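Local atomic coordinates of phosphodiesterase (Candida albicans, PDB entry 6CPU), a protein that belongs to a phosphodiesterase family of the HD clan and has a mainly helical fold, with a zinc and a magnesium ion bound. Residues N271-F276 and A474-V479; L385-V390 and T410-I415; L480-A485 and L506-V511. All coordinates share one frame; numbering follows the deposited sequence.

Contact 1 and contact 3 lie side by side on helix 470-495, with centres about 8 Å apart. Contact 1 is mostly buried and close to the metals. It sets two aromatic rings, a proline and a valine against each other, without a hydrogen bond between its segments. Contact 3 is at the surface, where an arginine, a tyrosine and two waters tie the same helix to a later loop. Glu483 of contact 3 joins the two by gripping Phe273 and His274 of contact 1. Contact 2 is on the other side of the chain's centre. It packs helix 377-394 on helix 411-421 through a phenylalanine and two isoleucines, with an arginine and a water at its outer side.

Contact 1 of 3, residues N271-F276 and A474-V479; sequences NPFHNF and AQWAMV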
loop_
_atom_site.group_PDB
_atom_site.type_symbol
_atom_site.label_atom_id
_atom_site.label_comp_id
_atom_site.label_asym_id
_atom_site.label_seq_id
_atom_site.Cartn_x
_atom_site.Cartn_y
_atom_site.Cartn_z
ATOM N N ASN A 271 -4.747 1.385 9.278
ATOM C CA ASN A 271 -5.935 1.104 8.488
ATOM C C ASN A 271 -6.213 -0.394 8.633
ATOM O O ASN A 271 -5.315 -1.203 8.415
ATOM C CB ASN A 271 -5.778 1.433 7.008
ATOM C CG ASN A 271 -5.763 2.938 6.713
ATOM O OD1 ASN A 271 -5.888 3.790 7.593
ATOM N ND2 ASN A 271 -5.624 3.252 5.462
ATOM N N PRO A 272 -7.453 -0.772 9.015
ATOM C CA PRO A 272 -7.656 -2.228 9.124
ATOM C C PRO A 272 -7.559 -2.957 7.792
ATOM O O PRO A 272 -7.043 -4.083 7.747
ATOM C CB PRO A 272 -9.067 -2.340 9.727
ATOM C CG PRO A 272 -9.253 -1.065 10.455
ATOM C CD PRO A 272 -8.580 -0.024 9.591
ATOM N N PHE A 273 -8.046 -2.350 6.714
ATOM C CA PHE A 273 -8.035 -2.977 5.405
ATOM C C PHE A 273 -7.047 -2.380 4.398
ATOM O O PHE A 273 -6.207 -3.103 3.872
ATOM C CB PHE A 273 -9.427 -2.938 4.778
ATOM C CG PHE A 273 -9.528 -3.712 3.501
ATOM C CD1 PHE A 273 -9.888 -5.045 3.522
ATOM C CD2 PHE A 273 -9.270 -3.118 2.276
ATOM C CE1 PHE A 273 -9.988 -5.769 2.360
ATOM C CE2 PHE A 273 -9.355 -3.839 1.104
ATOM C CZ PHE A 273 -9.728 -5.177 1.145
ATOM N N HIS A 274 -7.185 -1.079 4.112
ATOM C CA HIS A 274 -6.357 -0.394 3.090
ATOM C C HIS A 274 -4.968 -0.014 3.591
ATOM O O HIS A 274 -4.616 1.159 3.682
ATOM C CB HIS A 274 -7.101 0.827 2.537
ATOM C CG HIS A 274 -8.294 0.459 1.712
ATOM N ND1 HIS A 274 -9.579 0.472 2.211
ATOM C CD2 HIS A 274 -8.389 0.019 0.438
ATOM C CE1 HIS A 274 -10.419 0.077 1.267
ATOM N NE2 HIS A 274 -9.720 -0.209 0.183
ATOM N N ASN A 275 -4.193 -1.036 3.913
ATOM C CA ASN A 275 -2.830 -0.882 4.427
ATOM C C ASN A 275 -1.855 -1.554 3.475
ATOM O O ASN A 275 -2.230 -1.952 2.372
ATOM C CB ASN A 275 -2.740 -1.447 5.830
ATOM C CG ASN A 275 -3.195 -2.891 5.905
ATOM O OD1 ASN A 275 -3.159 -3.619 4.928
ATOM N ND2 ASN A 275 -3.648 -3.285 7.058
ATOM N N PHE A 276 -0.596 -1.628 3.871
ATOM C CA PHE A 276 0.445 -2.218 3.015
ATOM C C PHE A 276 0.144 -3.699 2.734
ATOM O O PHE A 276 0.397 -4.182 1.639
ATOM C CB PHE A 276 1.778 -2.062 3.703
ATOM C CG PHE A 276 2.933 -2.598 2.928
ATOM C CD1 PHE A 276 3.237 -2.093 1.682
ATOM C CD2 PHE A 276 3.765 -3.566 3.490
ATOM C CE1 PHE A 276 4.318 -2.590 0.972
ATOM C CE2 PHE A 276 4.860 -4.050 2.788
ATOM C CZ PHE A 276 5.130 -3.561 1.537
ATOM N N ALA A 474 -12.584 -15.141 4.312
ATOM C CA ALA A 474 -13.297 -14.717 5.511
ATOM C C ALA A 474 -12.470 -13.782 6.389
ATOM O O ALA A 474 -13.015 -12.863 6.989
ATOM C CB ALA A 474 -13.733 -15.925 6.330
ATOM N N GLN A 475 -11.169 -14.038 6.489
ATOM C CA GLN A 475 -10.278 -13.172 7.282
ATOM C C GLN A 475 -10.298 -11.749 6.723
ATOM O O GLN A 475 -10.378 -10.790 7.475
ATOM C CB GLN A 475 -8.844 -13.708 7.265
ATOM C CG GLN A 475 -8.638 -14.973 8.085
ATOM C CD GLN A 475 -7.214 -15.479 8.024
ATOM O OE1 GLN A 475 -6.578 -15.457 6.968
ATOM N NE2 GLN A 475 -6.713 -15.956 9.147
ATOM N N TRP A 476 -10.233 -11.635 5.403
ATOM C CA TRP A 476 -10.324 -10.337 4.720
ATOM C C TRP A 476 -11.669 -9.657 4.973
ATOM O O TRP A 476 -11.726 -8.461 5.214
ATOM C CB TRP A 476 -10.111 -10.501 3.216
ATOM C CG TRP A 476 -8.678 -10.655 2.820
ATOM C CD1 TRP A 476 -8.076 -11.759 2.277
ATOM C CD2 TRP A 476 -7.661 -9.662 2.931
ATOM N NE1 TRP A 476 -6.744 -11.509 2.044
ATOM C CE2 TRP A 476 -6.463 -10.230 2.440
ATOM C CE3 TRP A 476 -7.642 -8.347 3.405
ATOM C CZ2 TRP A 476 -5.260 -9.524 2.409
ATOM C CZ3 TRP A 476 -6.439 -7.645 3.369
ATOM C CH2 TRP A 476 -5.269 -8.241 2.885
ATOM N N ALA A 477 -12.756 -10.429 4.920
ATOM C CA ALA A 477 -14.090 -9.889 5.173
ATOM C C ALA A 477 -14.185 -9.256 6.548
ATOM O O ALA A 477 -14.837 -8.227 6.732
ATOM C CB ALA A 477 -15.147 -10.982 5.026
ATOM N N MET A 478 -13.540 -9.882 7.522
ATOM C CA MET A 478 -13.493 -9.363 8.867
ATOM C C MET A 478 -12.770 -8.013 8.977
ATOM O O MET A 478 -13.263 -7.091 9.626
ATOM C CB MET A 478 -12.798 -10.378 9.773
ATOM C CG MET A 478 -12.537 -9.877 11.171
ATOM S SD MET A 478 -12.271 -11.257 12.292
ATOM C CE MET A 478 -11.933 -10.374 13.803
ATOM N N VAL A 479 -11.580 -7.907 8.394
ATOM C CA VAL A 479 -10.841 -6.640 8.503
ATOM C C VAL A 479 -11.517 -5.529 7.680
ATOM O O VAL A 479 -11.528 -4.375 8.107
ATOM C CB VAL A 479 -9.330 -6.798 8.203
ATOM C CG1 VAL A 479 -8.732 -7.840 9.152
ATOM C CG2 VAL A 479 -9.065 -7.161 6.751
#
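Pro272 and Phe273, which meet Val479 and Trp476 of helix 470-495, belong to a loop held by the side-chain amide of Asn271. Two carbonyls share Asn271 ND2. One is His274 O, at 2.9 Å from ND2 with an N-H...O angle of 158°; this donor stands above the carbonyl plane. The other is the backbone O of His353. Asn271 OD1 takes a bond from Arg127 NH2, so both ends of the amide are used and its rotation is fixed.

The loop faces the helix with its proline and phenylalanine. Pro272 O rests on Val479 CB at 3.6 Å. In return, Pro272 CB lies 3.6 Å from Val479 O. Phe273 CG is anti to the backbone N (chi1 -173°), which brings the ring to Trp476. The two side chains cross at about a right angle. Phe273 CE1 is 3.6 Å from Trp476 CE3, and the rings form an offset edge-to-face pair, the edge of Trp476 toward the face of Phe273, with planes 68° apart. Val479 CG2 packs beside the phenylalanine, 3.9 Å from Phe273 CD1.

This is the metal region of the helical phosphodiesterase domain. The Phe273 side chain is about 5 Å from the zinc ion, and its ring also meets that of His278, a zinc ligand. Asn275 is the N-cap of helix 276-292, and its OD1 accepts from His278 N. This is consistent with a second-shell place near the zinc, since the bond holds the backbone at the ligand. Glu483, on the next turn of helix 470-495, binds Phe273 N with OE1 and His274 ND1 with OE2. His274, at the centre of an inverse gamma turn, receives Phe273 CD2 over the middle of its ring face.

Contact 2 of 3, residues L385-V390 and T410-I415; sequences LFINKV and TIRSLI
Ile415 CG2 meets both Phe386 and Ile387, and this methyl is the meeting point of the apolar part. Phe386 presents the edge of its ring to it: CD2 is 4.0 Å from Ile415 CG2, which lies near the ring plane. The two side chains cross at about a right angle. Ile387 comes to the same methyl with the end of its longer branch, CD1 being 3.8 Å from Ile415 CG2.

The two branches of Ile387 have separate tasks. The first torsion (chi1 -59°) puts CG1 beside the backbone N and CG2 anti to it, and the branches diverge; CD1 reaches Ile415 and CG2 lies against Arg412. The arginine is extended from CG to NE and passes across Ile387 at about a right angle. Ile387 CG2 packs against Arg412 CG, CD and NE, the last at 3.7 Å. Beyond the isoleucine, water 1 accepts from Arg412 NH2 at 2.7 Å and donates to Asn388 OD1 at 3.0 Å. The polar end of the arginine is thus linked to the first helix at the exposed side.

The axes of segments 385-390 and 411-415 come within 10.9 Å, with their N-to-C directions 137° apart, nearer antiparallel than parallel. Thr410 caps the second helix, its OG1 accepting from Ser413 N. Helix 336-348 backs the apolar side through Val344, which touches both Phe386 and Ile415. Helix 396-400, in the connection between the two helices, places Leu399 against Ile387 and Arg412.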
loop_
_atom_site.group_PDB
_atom_site.type_symbol
_atom_site.label_atom_id
_atom_site.label_comp_id
_atom_site.label_asym_id
_atom_site.label_seq_id
_atom_site.Cartn_x
_atom_site.Cartn_y
_atom_site.Cartn_z
ATOM N N LEU A 385 0.186 10.715 -5.892
ATOM C CA LEU A 385 1.222 10.362 -4.915
ATOM C C LEU A 385 2.194 9.310 -5.400
ATOM O O LEU A 385 3.399 9.457 -5.243
ATOM C CB LEU A 385 0.605 9.870 -3.600
ATOM C CG LEU A 385 0.595 10.911 -2.501
ATOM C CD1 LEU A 385 -0.294 12.075 -2.883
ATOM C CD2 LEU A 385 0.166 10.300 -1.174
ATOM N N PHE A 386 1.690 8.202 -5.930
ATOM C CA PHE A 386 2.593 7.115 -6.281
ATOM C C PHE A 386 3.599 7.545 -7.345
ATOM O O PHE A 386 4.797 7.243 -7.244
ATOM C CB PHE A 386 1.817 5.890 -6.731
ATOM C CG PHE A 386 2.668 4.675 -6.936
ATOM C CD1 PHE A 386 3.531 4.220 -5.933
ATOM C CD2 PHE A 386 2.586 3.959 -8.108
ATOM C CE1 PHE A 386 4.303 3.074 -6.134
ATOM C CE2 PHE A 386 3.349 2.817 -8.308
ATOM C CZ PHE A 386 4.199 2.371 -7.318
ATOM N N ILE A 387 3.129 8.288 -8.339
ATOM C CA ILE A 387 4.030 8.754 -9.390
ATOM C C ILE A 387 4.958 9.842 -8.863
ATOM O O ILE A 387 6.166 9.757 -9.040
ATOM C CB ILE A 387 3.283 9.293 -10.632
ATOM C CG1 ILE A 387 2.367 8.222 -11.248
ATOM C CG2 ILE A 387 4.293 9.852 -11.652
ATOM C CD1 ILE A 387 3.050 6.917 -11.619
ATOM N N ASN A 388 4.406 10.861 -8.204
ATOM C CA ASN A 388 5.174 12.070 -7.933
ATOM C C ASN A 388 5.986 12.019 -6.653
ATOM O O ASN A 388 7.024 12.672 -6.558
ATOM C CB ASN A 388 4.269 13.276 -7.923
ATOM C CG ASN A 388 3.551 13.461 -9.247
ATOM O OD1 ASN A 388 4.163 13.401 -10.304
ATOM N ND2 ASN A 388 2.269 13.690 -9.185
ATOM N N LYS A 389 5.519 11.250 -5.670
ATOM C CA LYS A 389 6.293 11.071 -4.446
ATOM C C LYS A 389 7.229 9.877 -4.546
ATOM O O LYS A 389 8.408 9.998 -4.237
ATOM C CB LYS A 389 5.385 10.929 -3.215
ATOM C CG LYS A 389 6.135 10.645 -1.918
ATOM C CD LYS A 389 5.205 10.712 -0.717
ATOM C CE LYS A 389 5.870 10.198 0.558
ATOM N NZ LYS A 389 7.060 10.991 0.939
ATOM N N VAL A 390 6.703 8.714 -4.922
ATOM C CA VAL A 390 7.476 7.481 -4.855
ATOM C C VAL A 390 8.347 7.256 -6.103
ATOM O O VAL A 390 9.574 7.276 -6.002
ATOM C CB VAL A 390 6.574 6.256 -4.582
ATOM C CG1 VAL A 390 7.401 4.982 -4.574
ATOM C CG2 VAL A 390 5.858 6.425 -3.258
ATOM N N THR A 410 3.953 5.755 -22.255
ATOM C CA THR A 410 4.942 5.513 -21.207
ATOM C C THR A 410 4.384 4.619 -20.113
ATOM O O THR A 410 3.174 4.469 -19.957
ATOM C CB THR A 410 5.397 6.828 -20.543
ATOM O OG1 THR A 410 4.270 7.457 -19.918
ATOM C CG2 THR A 410 6.016 7.779 -21.574
ATOM N N ILE A 411 5.292 4.031 -19.348
ATOM C CA ILE A 411 4.911 3.224 -18.201
ATOM C C ILE A 411 4.286 4.119 -17.126
ATOM O O ILE A 411 3.378 3.694 -16.439
ATOM C CB ILE A 411 6.124 2.422 -17.681
ATOM C CG1 ILE A 411 6.507 1.330 -18.706
ATOM C CG2 ILE A 411 5.865 1.805 -16.312
ATOM C CD1 ILE A 411 5.480 0.223 -18.869
ATOM N N ARG A 412 4.741 5.362 -17.008
ATOM C CA ARG A 412 4.045 6.355 -16.171
ATOM C C ARG A 412 2.548 6.398 -16.501
ATOM O O ARG A 412 1.696 6.203 -15.630
ATOM C CB ARG A 412 4.695 7.746 -16.322
ATOM C CG ARG A 412 3.985 8.845 -15.543
ATOM C CD ARG A 412 4.695 10.175 -15.571
ATOM N NE ARG A 412 3.833 11.219 -15.015
ATOM C CZ ARG A 412 2.867 11.855 -15.678
ATOM N NH1 ARG A 412 2.613 11.571 -16.952
ATOM N NH2 ARG A 412 2.146 12.786 -15.059
ATOM N N SER A 413 2.226 6.617 -17.774
ATOM C CA SER A 413 0.831 6.686 -18.227
ATOM C C SER A 413 0.071 5.386 -18.021
ATOM O O SER A 413 -1.107 5.406 -17.685
ATOM C CB SER A 413 0.767 7.095 -19.708
ATOM O OG SER A 413 1.233 8.415 -19.869
ATOM N N LEU A 414 0.746 4.252 -18.216
ATOM C CA LEU A 414 0.112 2.953 -18.009
ATOM C C LEU A 414 -0.204 2.735 -16.536
ATOM O O LEU A 414 -1.278 2.244 -16.200
ATOM C CB LEU A 414 1.001 1.824 -18.534
ATOM C CG LEU A 414 0.485 0.391 -18.346
ATOM C CD1 LEU A 414 -0.913 0.218 -18.912
ATOM C CD2 LEU A 414 1.460 -0.590 -18.991
ATOM N N ILE A 415 0.730 3.114 -15.664
ATOM C CA ILE A 415 0.512 2.990 -14.218
ATOM C C ILE A 415 -0.675 3.854 -13.767
ATOM O O ILE A 415 -1.520 3.391 -12.982
ATOM C CB ILE A 415 1.797 3.314 -13.427
ATOM C CG1 ILE A 415 2.829 2.199 -13.643
ATOM C CG2 ILE A 415 1.478 3.477 -11.941
ATOM C CD1 ILE A 415 4.214 2.484 -13.103
HETATM O O HOH W 1 2.117 12.593 -12.374
#

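Contact 3 of 3, residues L480-A485 and L506-V511; sequences LSREFA and LTYDDV
Arg482 and Tyr508 reach each other through like first torsions: in each, CG sits beside the backbone N and opposite the carbonyl carbon (chi1 near -68° in both). Arg482 then runs extended from CG to NE. The two side chains slide past each other in opposite directions, and the guanidinium and ring planes are only 20° apart.

The shaft of the arginine lies over one face of the tyrosine, off centre, nearer the CD1-CE1 side. Arg482 CD is 4.1 Å from the centroid of the Tyr508 ring, a CH-pi contact. Farther out, Tyr508 CB covers a face of the guanidinium, 3.4 Å from Arg482 NH1. A methyl of Val511, CG2, packs against the guanidinium, 4.0 Å from Arg482 NH1.

The head of the arginine holds the loop backbone. Arg482 NH2 donates to Asp509 O at 2.7 Å with an angle of 151°. Water 2 gives a second route, accepting from Arg482 NH1 and donating to the same Asp509 O, so this carbonyl is gripped twice. At the far end of the ring, water 3 donates to Arg482 O and to Tyr508 OH. The hydroxyl is also hydrogen-bonded to Glu486 OE2, one turn on along the helix.

The contact clips the loop between helices 470-495 and 515-521 back onto the first of them. The carboxylate of Asp509 does not take part directly: Asp509 OD2 is 6.7 Å from Arg482 NH2. The arginine is therefore held here by a carbonyl, a water and a ring face, with the nearby negative charge probably adding a weaker, longer-range attraction.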
loop_
_atom_site.group_PDB
_atom_site.type_symbol
_atom_site.label_atom_id
_atom_site.label_comp_id
_atom_site.label_asym_id
_atom_site.label_seq_id
_atom_site.Cartn_x
_atom_site.Cartn_y
_atom_site.Cartn_z
ATOM N N LEU A 480 -12.122 -5.884 6.548
ATOM C CA LEU A 480 -12.900 -4.932 5.752
ATOM C C LEU A 480 -14.072 -4.378 6.568
ATOM O O LEU A 480 -14.319 -3.177 6.559
ATOM C CB LEU A 480 -13.383 -5.561 4.428
ATOM C CG LEU A 480 -14.088 -4.621 3.421
ATOM C CD1 LEU A 480 -13.207 -3.440 3.030
ATOM C CD2 LEU A 480 -14.521 -5.362 2.170
ATOM N N SER A 481 -14.763 -5.244 7.310
ATOM C CA SER A 481 -15.808 -4.790 8.238
ATOM C C SER A 481 -15.309 -3.869 9.346
ATOM O O SER A 481 -16.026 -2.950 9.754
ATOM C CB SER A 481 -16.548 -5.988 8.856
ATOM O OG SER A 481 -17.012 -6.834 7.825
ATOM N N ARG A 482 -14.095 -4.096 9.853
ATOM C CA ARG A 482 -13.556 -3.210 10.881
ATOM C C ARG A 482 -13.405 -1.786 10.335
ATOM O O ARG A 482 -13.750 -0.817 11.022
ATOM C CB ARG A 482 -12.201 -3.686 11.406
ATOM C CG ARG A 482 -12.240 -4.974 12.198
ATOM C CD ARG A 482 -10.838 -5.450 12.491
ATOM N NE ARG A 482 -10.794 -6.517 13.496
ATOM C CZ ARG A 482 -9.670 -7.067 13.951
ATOM N NH1 ARG A 482 -8.486 -6.656 13.494
ATOM N NH2 ARG A 482 -9.730 -8.037 14.868
ATOM N N GLU A 483 -12.885 -1.679 9.120
ATOM C CA GLU A 483 -12.669 -0.369 8.499
ATOM C C GLU A 483 -14.004 0.310 8.183
ATOM O O GLU A 483 -14.151 1.496 8.419
ATOM C CB GLU A 483 -11.797 -0.487 7.254
ATOM C CG GLU A 483 -11.298 0.857 6.758
ATOM C CD GLU A 483 -10.188 0.738 5.727
ATOM O OE1 GLU A 483 -9.111 0.165 6.030
ATOM O OE2 GLU A 483 -10.403 1.229 4.609
ATOM N N PHE A 484 -14.976 -0.452 7.683
ATOM C CA PHE A 484 -16.351 0.040 7.506
ATOM C C PHE A 484 -16.914 0.629 8.797
ATOM O O PHE A 484 -17.496 1.717 8.770
ATOM C CB PHE A 484 -17.276 -1.074 6.981
ATOM C CG PHE A 484 -18.703 -0.627 6.743
ATOM C CD1 PHE A 484 -19.124 -0.234 5.470
ATOM C CD2 PHE A 484 -19.631 -0.602 7.789
ATOM C CE1 PHE A 484 -20.433 0.176 5.248
ATOM C CE2 PHE A 484 -20.940 -0.188 7.568
ATOM C CZ PHE A 484 -21.341 0.198 6.301
ATOM N N ALA A 485 -16.738 -0.069 9.919
ATOM C CA ALA A 485 -17.246 0.400 11.219
ATOM C C ALA A 485 -16.565 1.684 11.694
ATOM O O ALA A 485 -17.196 2.535 12.312
ATOM C CB ALA A 485 -17.093 -0.689 12.279
ATOM N N LEU A 506 -8.299 3.161 19.418
ATOM C CA LEU A 506 -8.938 1.927 19.001
ATOM C C LEU A 506 -7.888 0.818 18.872
ATOM O O LEU A 506 -6.846 1.000 18.232
ATOM C CB LEU A 506 -9.648 2.109 17.652
ATOM C CG LEU A 506 -11.030 2.779 17.663
ATOM C CD1 LEU A 506 -10.992 4.172 18.265
ATOM C CD2 LEU A 506 -11.591 2.821 16.254
ATOM N N THR A 507 -8.184 -0.327 19.474
ATOM C CA THR A 507 -7.316 -1.504 19.427
ATOM C C THR A 507 -8.147 -2.708 19.016
ATOM O O THR A 507 -9.362 -2.738 19.244
ATOM C CB THR A 507 -6.704 -1.765 20.808
ATOM O OG1 THR A 507 -6.280 -0.519 21.368
ATOM C CG2 THR A 507 -5.510 -2.714 20.712
ATOM N N TYR A 508 -7.499 -3.689 18.399
ATOM C CA TYR A 508 -8.183 -4.865 17.886
ATOM C C TYR A 508 -7.482 -6.140 18.330
ATOM O O TYR A 508 -6.254 -6.194 18.398
ATOM C CB TYR A 508 -8.234 -4.834 16.360
ATOM C CG TYR A 508 -9.099 -3.731 15.808
ATOM C CD1 TYR A 508 -10.485 -3.842 15.804
ATOM C CD2 TYR A 508 -8.536 -2.552 15.329
ATOM C CE1 TYR A 508 -11.287 -2.824 15.304
ATOM C CE2 TYR A 508 -9.325 -1.537 14.829
ATOM C CZ TYR A 508 -10.703 -1.674 14.821
ATOM O OH TYR A 508 -11.497 -0.659 14.328
ATOM N N ASP A 509 -8.274 -7.163 18.640
ATOM C CA ASP A 509 -7.728 -8.501 18.840
ATOM C C ASP A 509 -7.231 -9.052 17.518
ATOM O O ASP A 509 -7.648 -8.612 16.438
ATOM C CB ASP A 509 -8.787 -9.439 19.429
ATOM C CG ASP A 509 -9.102 -9.123 20.873
ATOM O OD1 ASP A 509 -8.315 -8.403 21.516
ATOM O OD2 ASP A 509 -10.136 -9.600 21.378
ATOM N N ASP A 510 -6.340 -10.033 17.608
ATOM C CA ASP A 510 -5.811 -10.697 16.426
ATOM C C ASP A 510 -6.952 -11.257 15.606
ATOM O O ASP A 510 -7.974 -11.654 16.152
ATOM C CB ASP A 510 -4.861 -11.832 16.822
ATOM C CG ASP A 510 -3.698 -11.351 17.667
ATOM O OD1 ASP A 510 -3.358 -10.148 17.580
ATOM O OD2 ASP A 510 -3.132 -12.169 18.427
ATOM N N VAL A 511 -6.777 -11.262 14.293
ATOM C CA VAL A 511 -7.721 -11.891 13.391
ATOM C C VAL A 511 -7.619 -13.398 13.622
ATOM O O VAL A 511 -6.515 -13.936 13.623
ATOM C CB VAL A 511 -7.398 -11.558 11.922
ATOM C CG1 VAL A 511 -8.249 -12.396 10.974
ATOM C CG2 VAL A 511 -7.600 -10.061 11.662
HETATM O O HOH W 2 -5.707 -7.425 14.245
HETATM O O HOH W 3 -13.875 -1.115 13.851
#